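Local coordinates for protein xylose isomerase-like TIM barrel (Anabaena variabilis ATCC 29413, PDB 2QW5) that binds zinc and d-xylose in a TIM-barrel pocket and is probably a sugar or sugar-phosphate isomerase or epimerase, at residues 37-40 against 41-45; 71-74 against 75-79; 27-30 against 31-35. One frame throughout, in Å; residues are numbered along the deposited sequence.

Contact 1: residues 37-40 against 41-45; sequences IKKL and QRFGY
Gln41 N donates to Ile37 O at 2.8 Å, nearly straight at 160°, the one i to i+4 backbone bond between residues 37-40 and 41-45 that is not weak. The Gln41 side chain runs back along the same carbonyl, its CG resting 3.3 Å from Ile37 O, and a water that donates to Lys38 O also gives a weak bond to Gln41 OE1. Arg42 N makes two weak bonds, to Lys38 O and to Lys39 O, while its CB and CG lie against these same two carbonyls. Phe43 N turns to Leu40 O, 2.9 Å away, coming from above the carbonyl plane with an N-H...O angle of 133°. With chi1 at -54°, CG beside the backbone N, the Phe43 ring lies against the last turn, with Lys39 O 3.9 Å above its plane, over the ring centre. Leu40 CD2 touches Phe43 CD2 at 4.0 Å, and the bent Lys39 chain brings NZ to 3.8 Å from Phe43 CZ at the far end of the ring. Gly44, with positive phi, reverses the chain in a Schellman motif, and its N bonds back to Gln41 O. Tyr45 then returns to Leu40: Leu40 O lies at the ring edge, in plane, 3.4 Å from Tyr45 CD2, and Leu40 CB packs beside that carbon. The Tyr45 hydroxyl bonds to Ala318 O of helix 314-332, and Lys38 NZ to Glu77 O. The carbonyls of the last turn thus have mixed company: straight and bent N-H donors, a water, and aromatic carbon surfaces. Leu40 O, met by Phe43 N and by the Tyr45 ring edge, holds both aromatic residues to that turn, while Gly44 supplies the reversal between them.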
loop_
_atom_site.group_PDB
_atom_site.type_symbol
_atom_site.label_atom_id
_atom_site.label_comp_id
_atom_site.label_asym_id
_atom_site.label_seq_id
_atom_site.Cartn_x
_atom_site.Cartn_y
_atom_site.Cartn_z
ATOM N N ILE A 37 35.655 -3.966 -11.260
ATOM C CA ILE A 37 35.994 -3.846 -12.692
ATOM C C ILE A 37 37.216 -4.696 -13.051
ATOM O O ILE A 37 37.183 -5.399 -14.048
ATOM C CB ILE A 37 36.241 -2.384 -13.123
ATOM C CG1 ILE A 37 34.933 -1.586 -13.141
ATOM C CG2 ILE A 37 36.886 -2.316 -14.533
ATOM C CD1 ILE A 37 35.097 -0.110 -13.392
ATOM N N LYS A 38 38.268 -4.644 -12.227
ATOM C CA LYS A 38 39.477 -5.433 -12.495
ATOM C C LYS A 38 39.242 -6.941 -12.441
ATOM O O LYS A 38 39.794 -7.691 -13.269
ATOM C CB LYS A 38 40.628 -5.020 -11.569
ATOM C CG LYS A 38 41.178 -3.657 -11.935
ATOM C CD LYS A 38 42.381 -3.242 -11.128
ATOM C CE LYS A 38 42.981 -1.983 -11.768
ATOM N NZ LYS A 38 44.191 -1.422 -11.085
ATOM N N LYS A 39 38.406 -7.380 -11.502
ATOM C CA LYS A 39 38.047 -8.789 -11.385
ATOM C C LYS A 39 37.257 -9.198 -12.609
ATOM O O LYS A 39 37.518 -10.224 -13.222
ATOM C CB LYS A 39 37.215 -9.027 -10.123
ATOM C CG LYS A 39 36.980 -10.541 -9.774
ATOM C CD LYS A 39 38.266 -11.270 -9.309
ATOM C CE LYS A 39 38.035 -12.525 -8.404
ATOM N NZ LYS A 39 37.361 -13.719 -9.025
ATOM N N LEU A 40 36.288 -8.363 -12.974
ATOM C CA LEU A 40 35.415 -8.669 -14.100
ATOM C C LEU A 40 36.167 -8.714 -15.418
ATOM O O LEU A 40 35.906 -9.578 -16.239
ATOM C CB LEU A 40 34.231 -7.680 -14.132
ATOM C CG LEU A 40 33.249 -7.904 -12.952
ATOM C CD1 LEU A 40 32.333 -6.732 -12.726
ATOM C CD2 LEU A 40 32.422 -9.165 -13.130
ATOM N N GLN A 41 37.114 -7.787 -15.597
ATOM C CA GLN A 41 37.982 -7.764 -16.795
ATOM C C GLN A 41 38.700 -9.078 -17.016
ATOM O O GLN A 41 38.874 -9.464 -18.169
ATOM C CB GLN A 41 39.045 -6.678 -16.708
ATOM C CG GLN A 41 38.588 -5.319 -17.017
ATOM C CD GLN A 41 39.773 -4.372 -17.112
ATOM O OE1 GLN A 41 40.568 -4.228 -16.158
ATOM N NE2 GLN A 41 39.929 -3.767 -18.267
ATOM N N ARG A 42 39.113 -9.745 -15.926
ATOM C CA ARG A 42 39.789 -11.049 -16.038
ATOM C C ARG A 42 38.888 -12.109 -16.681
ATOM O O ARG A 42 39.389 -12.990 -17.363
ATOM C CB ARG A 42 40.374 -11.532 -14.697
ATOM C CG ARG A 42 41.495 -10.647 -14.169
ATOM C CD ARG A 42 42.313 -11.350 -13.092
ATOM N NE ARG A 42 43.414 -10.523 -12.582
ATOM C CZ ARG A 42 44.595 -10.311 -13.184
ATOM N NH1 ARG A 42 44.885 -10.822 -14.391
ATOM N NH2 ARG A 42 45.502 -9.541 -12.579
ATOM N N PHE A 43 37.565 -12.000 -16.503
ATOM C CA PHE A 43 36.608 -12.906 -17.153
ATOM C C PHE A 43 36.357 -12.567 -18.621
ATOM O O PHE A 43 35.706 -13.341 -19.322
ATOM C CB PHE A 43 35.232 -12.899 -16.446
ATOM C CG PHE A 43 35.285 -13.174 -14.971
ATOM C CD1 PHE A 43 36.192 -14.095 -14.425
ATOM C CD2 PHE A 43 34.366 -12.565 -14.123
ATOM C CE1 PHE A 43 36.222 -14.353 -13.046
ATOM C CE2 PHE A 43 34.378 -12.811 -12.735
ATOM C CZ PHE A 43 35.326 -13.714 -12.194
ATOM N N GLY A 44 36.821 -11.396 -19.061
ATOM C CA GLY A 44 36.723 -10.951 -20.444
ATOM C C GLY A 44 35.830 -9.761 -20.713
ATOM O O GLY A 44 35.666 -9.384 -21.860
ATOM N N TYR A 45 35.252 -9.169 -19.678
ATOM C CA TYR A 45 34.379 -7.994 -19.848
ATOM C C TYR A 45 35.247 -6.808 -20.223
ATOM O O TYR A 45 36.303 -6.610 -19.621
ATOM C CB TYR A 45 33.568 -7.707 -18.571
ATOM C CG TYR A 45 32.486 -8.737 -18.298
ATOM C CD1 TYR A 45 31.306 -8.729 -19.050
ATOM C CD2 TYR A 45 32.617 -9.702 -17.270
ATOM C CE1 TYR A 45 30.313 -9.663 -18.832
ATOM C CE2 TYR A 45 31.615 -10.632 -17.019
ATOM C CZ TYR A 45 30.445 -10.592 -17.791
ATOM O OH TYR A 45 29.445 -11.523 -17.592
HETATM O O HOH W 1 41.884 -6.839 -14.600
#

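Contact 2: residues 71-74 against 75-79; sequences RHYL and DSEGL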
loop_
_atom_site.group_PDB
_atom_site.type_symbol
_atom_site.label_atom_id
_atom_site.label_comp_id
_atom_site.label_asym_id
_atom_site.label_seq_id
_atom_site.Cartn_x
_atom_site.Cartn_y
_atom_site.Cartn_z
ATOM N N ARG A 71 35.730 9.080 -13.788
ATOM C CA ARG A 71 36.414 8.684 -15.055
ATOM C C ARG A 71 37.938 8.836 -14.928
ATOM O O ARG A 71 38.696 7.928 -15.313
ATOM C CB ARG A 71 35.910 9.534 -16.224
ATOM C CG ARG A 71 36.447 9.209 -17.632
ATOM C CD ARG A 71 36.027 7.880 -18.193
ATOM N NE ARG A 71 36.984 6.784 -18.001
ATOM C CZ ARG A 71 36.870 5.572 -18.545
ATOM N NH1 ARG A 71 35.824 5.271 -19.320
ATOM N NH2 ARG A 71 37.804 4.657 -18.328
ATOM N N HIS A 72 38.382 9.966 -14.376
ATOM C CA HIS A 72 39.816 10.217 -14.207
ATOM C C HIS A 72 40.475 9.247 -13.235
ATOM O O HIS A 72 41.607 8.854 -13.456
ATOM C CB HIS A 72 40.113 11.660 -13.821
ATOM C CG HIS A 72 39.757 12.645 -14.893
ATOM N ND1 HIS A 72 39.546 13.981 -14.635
ATOM C CD2 HIS A 72 39.537 12.480 -16.221
ATOM C CE1 HIS A 72 39.245 14.607 -15.759
ATOM N NE2 HIS A 72 39.231 13.718 -16.737
ATOM N N TYR A 73 39.748 8.841 -12.200
ATOM C CA TYR A 73 40.261 7.870 -11.232
ATOM C C TYR A 73 40.379 6.465 -11.872
ATOM O O TYR A 73 41.356 5.735 -11.628
ATOM C CB TYR A 73 39.381 7.856 -9.969
ATOM C CG TYR A 73 39.869 6.879 -8.943
ATOM C CD1 TYR A 73 41.003 7.174 -8.172
ATOM C CD2 TYR A 73 39.235 5.651 -8.750
ATOM C CE1 TYR A 73 41.504 6.254 -7.233
ATOM C CE2 TYR A 73 39.711 4.742 -7.807
ATOM C CZ TYR A 73 40.839 5.055 -7.051
ATOM O OH TYR A 73 41.297 4.161 -6.124
ATOM N N LEU A 74 39.378 6.077 -12.675
ATOM C CA LEU A 74 39.457 4.810 -13.402
ATOM C C LEU A 74 40.678 4.836 -14.336
ATOM O O LEU A 74 41.431 3.868 -14.383
ATOM C CB LEU A 74 38.186 4.513 -14.225
ATOM C CG LEU A 74 36.778 4.389 -13.582
ATOM C CD1 LEU A 74 35.800 3.995 -14.690
ATOM C CD2 LEU A 74 36.652 3.466 -12.403
ATOM N N ASP A 75 40.897 5.965 -15.016
ATOM C CA ASP A 75 42.053 6.113 -15.944
ATOM C C ASP A 75 43.379 6.006 -15.201
ATOM O O ASP A 75 44.271 5.268 -15.635
ATOM C CB ASP A 75 41.996 7.444 -16.692
ATOM C CG ASP A 75 40.835 7.538 -17.638
ATOM O OD1 ASP A 75 40.226 6.490 -17.970
ATOM O OD2 ASP A 75 40.520 8.685 -18.028
ATOM N N SER A 76 43.470 6.670 -14.057
ATOM C CA SER A 76 44.692 6.622 -13.233
ATOM C C SER A 76 44.967 5.219 -12.668
ATOM O O SER A 76 46.124 4.890 -12.368
ATOM C CB SER A 76 44.653 7.675 -12.123
ATOM O OG SER A 76 43.754 7.327 -11.102
ATOM N N GLU A 77 43.926 4.395 -12.523
ATOM C CA GLU A 77 44.090 2.987 -12.111
ATOM C C GLU A 77 44.395 1.976 -13.244
ATOM O O GLU A 77 44.313 0.767 -13.017
ATOM C CB GLU A 77 42.838 2.544 -11.295
ATOM C CG GLU A 77 42.748 3.196 -9.912
ATOM C CD GLU A 77 43.838 2.669 -8.949
ATOM O OE1 GLU A 77 43.861 1.459 -8.670
ATOM O OE2 GLU A 77 44.680 3.465 -8.493
ATOM N N GLY A 78 44.735 2.458 -14.451
ATOM C CA GLY A 78 45.033 1.608 -15.616
ATOM C C GLY A 78 43.843 1.180 -16.451
ATOM O O GLY A 78 43.995 0.320 -17.352
ATOM N N LEU A 79 42.690 1.817 -16.231
ATOM C CA LEU A 79 41.445 1.417 -16.902
ATOM C C LEU A 79 41.016 2.382 -17.999
ATOM O O LEU A 79 39.822 2.447 -18.309
ATOM C CB LEU A 79 40.332 1.193 -15.862
ATOM C CG LEU A 79 40.637 0.190 -14.718
ATOM C CD1 LEU A 79 39.521 0.145 -13.671
ATOM C CD2 LEU A 79 40.917 -1.187 -15.239
HETATM O O HOH W 2 41.653 1.575 -6.667
#
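Arg71 and Asp75 form a salt bridge one turn apart, NH2 to OD1 at 3.1 Å. NE reaches the same oxygen, both bonds being weak and bent, and the guanidinium and carboxylate planes lie 25° apart. Bends at chi2 and chi3 carry the guanidinium forward along the helix to this carboxylate; its NH1 is held by Val82 O and Leu121 O. Among the other polar links, Tyr73 O takes two donors from the same face of its plane, Glu77 N and Ser76 OG, the hydroxyl at 2.9 Å. Ser76 achieves this with chi1 at 73°, OG between its backbone N and carbonyl carbon. A water joins Tyr73 OH to Glu77 OE1, weakly at the carboxylate. The aromatic contact is CH-pi: Glu77 CG stands 4.1 Å from the Tyr73 ring centroid, over the face, and the two side chains run side by side. Among apolar groups, Leu74 CB meets Leu79 CB at 4.3 Å. Leu79 N to Leu74 O, 3.0 Å, and Gly78 N to Asp75 O, with positive phi at Gly78, make the Schellman motif that ends helix 60-76 in the barrel's second beta-alpha-beta unit.

Contact 3: residues 27-30 against 31-35; sequences LDYR and RIVVA
Asp28 OD1 and Arg31 NH2 form a salt bridge of 3.1 Å at the start of helix 27-42. The two side chains lie alongside and point the same way, with carboxylate and guanidinium planes 55° apart. A bend at chi3 folds the Arg31 guanidinium over the backbone, and Leu27 O lies 3.5 Å from its plane, over the centre of one face. Among backbone bonds, Val33 N to Tyr29 O is 3.0 Å long and nearly straight at 167°, and Val34 N to Arg30 O follows at 3.0 Å. Ile32 N also approaches Tyr29 O, but its bond is weak, as is that from Arg31 N to Asp28 O. Further out, the Tyr29 ring leans forward along the helix, CG being anti to the backbone N (chi1 -164°). Two branched residues approach the ring obliquely: Tyr29 CD1 touches Ile32 CD1 at 4.1 Å, and Tyr29 CE2 touches Val33 CG2 at 3.8 Å, each pair of side chains crossing at about a right angle. Val34 CG2 rests 3.3 Å from Arg30 O. Asn26 OD1 accepts from Tyr29 N, and Arg30 NE bonds to Pro24 O, tying the first turn to the loop before it. This is the opening of the first helix of a TIM barrel, in the crossover from strand 11-14 to strand 47-51.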
loop_
_atom_site.group_PDB
_atom_site.type_symbol
_atom_site.label_atom_id
_atom_site.label_comp_id
_atom_site.label_asym_id
_atom_site.label_seq_id
_atom_site.Cartn_x
_atom_site.Cartn_y
_atom_site.Cartn_z
ATOM N N LEU A 27 35.116 8.482 -1.959
ATOM C CA LEU A 27 36.465 8.078 -2.330
ATOM C C LEU A 27 36.768 6.635 -1.960
ATOM O O LEU A 27 37.454 5.932 -2.716
ATOM C CB LEU A 27 37.498 9.071 -1.759
ATOM C CG LEU A 27 37.305 10.546 -2.215
ATOM C CD1 LEU A 27 38.216 11.544 -1.524
ATOM C CD2 LEU A 27 37.452 10.695 -3.703
ATOM N N ASP A 28 36.231 6.175 -0.834
ATOM C CA ASP A 28 36.398 4.771 -0.422
ATOM C C ASP A 28 35.603 3.808 -1.318
ATOM O O ASP A 28 36.040 2.676 -1.574
ATOM C CB ASP A 28 36.002 4.577 1.054
ATOM C CG ASP A 28 36.955 5.280 2.018
ATOM O OD1 ASP A 28 37.543 6.331 1.668
ATOM O OD2 ASP A 28 37.099 4.784 3.146
ATOM N N TYR A 29 34.421 4.259 -1.756
ATOM C CA TYR A 29 33.587 3.472 -2.671
ATOM C C TYR A 29 34.246 3.342 -4.063
ATOM O O TYR A 29 34.168 2.274 -4.661
ATOM C CB TYR A 29 32.167 4.043 -2.782
ATOM C CG TYR A 29 31.208 3.061 -3.388
ATOM C CD1 TYR A 29 30.808 1.927 -2.673
ATOM C CD2 TYR A 29 30.684 3.257 -4.660
ATOM C CE1 TYR A 29 29.919 0.998 -3.229
ATOM C CE2 TYR A 29 29.781 2.348 -5.216
ATOM C CZ TYR A 29 29.403 1.223 -4.498
ATOM O OH TYR A 29 28.521 0.327 -5.031
ATOM N N ARG A 30 34.921 4.388 -4.549
ATOM C CA ARG A 30 35.656 4.275 -5.833
ATOM C C ARG A 30 36.579 3.091 -5.875
ATOM O O ARG A 30 36.760 2.484 -6.937
ATOM C CB ARG A 30 36.560 5.460 -6.098
ATOM C CG ARG A 30 35.911 6.691 -6.392
ATOM C CD ARG A 30 36.962 7.745 -6.573
ATOM N NE ARG A 30 36.353 9.033 -6.864
ATOM C CZ ARG A 30 37.030 10.169 -7.004
ATOM N NH1 ARG A 30 38.364 10.193 -6.907
ATOM N NH2 ARG A 30 36.359 11.297 -7.245
ATOM N N ARG A 31 37.225 2.808 -4.742
ATOM C CA ARG A 31 38.127 1.664 -4.648
ATOM C C ARG A 31 37.430 0.348 -4.880
ATOM O O ARG A 31 38.005 -0.554 -5.500
ATOM C CB ARG A 31 38.906 1.672 -3.312
ATOM C CG ARG A 31 40.003 2.737 -3.323
ATOM C CD ARG A 31 40.909 2.714 -2.111
ATOM N NE ARG A 31 40.447 3.615 -1.054
ATOM C CZ ARG A 31 40.547 4.957 -1.072
ATOM N NH1 ARG A 31 41.055 5.620 -2.134
ATOM N NH2 ARG A 31 40.092 5.666 -0.027
ATOM N N ILE A 32 36.204 0.241 -4.365
ATOM C CA ILE A 32 35.361 -0.938 -4.550
ATOM C C ILE A 32 34.958 -1.078 -6.027
ATOM O O ILE A 32 35.100 -2.151 -6.589
ATOM C CB ILE A 32 34.113 -0.926 -3.628
ATOM C CG1 ILE A 32 34.542 -1.015 -2.155
ATOM C CG2 ILE A 32 33.223 -2.091 -3.932
ATOM C CD1 ILE A 32 33.364 -0.838 -1.161
ATOM N N VAL A 33 34.505 0.013 -6.640
ATOM C CA VAL A 33 34.174 0.046 -8.076
ATOM C C VAL A 33 35.350 -0.465 -8.950
ATOM O O VAL A 33 35.162 -1.344 -9.824
ATOM C CB VAL A 33 33.744 1.475 -8.517
ATOM C CG1 VAL A 33 33.516 1.540 -10.035
ATOM C CG2 VAL A 33 32.492 1.909 -7.775
ATOM N N VAL A 34 36.560 0.028 -8.665
ATOM C CA VAL A 34 37.754 -0.354 -9.431
ATOM C C VAL A 34 38.119 -1.823 -9.232
ATOM O O VAL A 34 38.410 -2.505 -10.204
ATOM C CB VAL A 34 38.925 0.620 -9.193
ATOM C CG1 VAL A 34 40.242 0.087 -9.800
ATOM C CG2 VAL A 34 38.542 2.037 -9.735
ATOM N N ALA A 35 38.041 -2.318 -7.991
ATOM C CA ALA A 35 38.327 -3.735 -7.696
ATOM C C ALA A 35 37.335 -4.684 -8.383
ATOM O O ALA A 35 37.735 -5.735 -8.857
ATOM C CB ALA A 35 38.374 -3.988 -6.184
#

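How the contacts relate
From the N terminus, contact 3 (27-35) opens helix 27-42 and contact 1 (37-45) closes it, adjoining in sequence with their centres about 15 Å apart. The chain then passes through strand 47-51 into helix 60-76, whose end is contact 2 (71-79). The three follow in series; none nests in or crosses another, and each spans a local turn. Contact 2, on helix 60-76, meets both others on the adjacent helix 27-42: Tyr73 and Leu74 pack on Val34 of contact 3, while Leu79 packs on Ile37 and Gln41 of contact 1. Together they join the first two helices of the barrel wall, outside the parallel strands 11-14, 47-51 and 83-87.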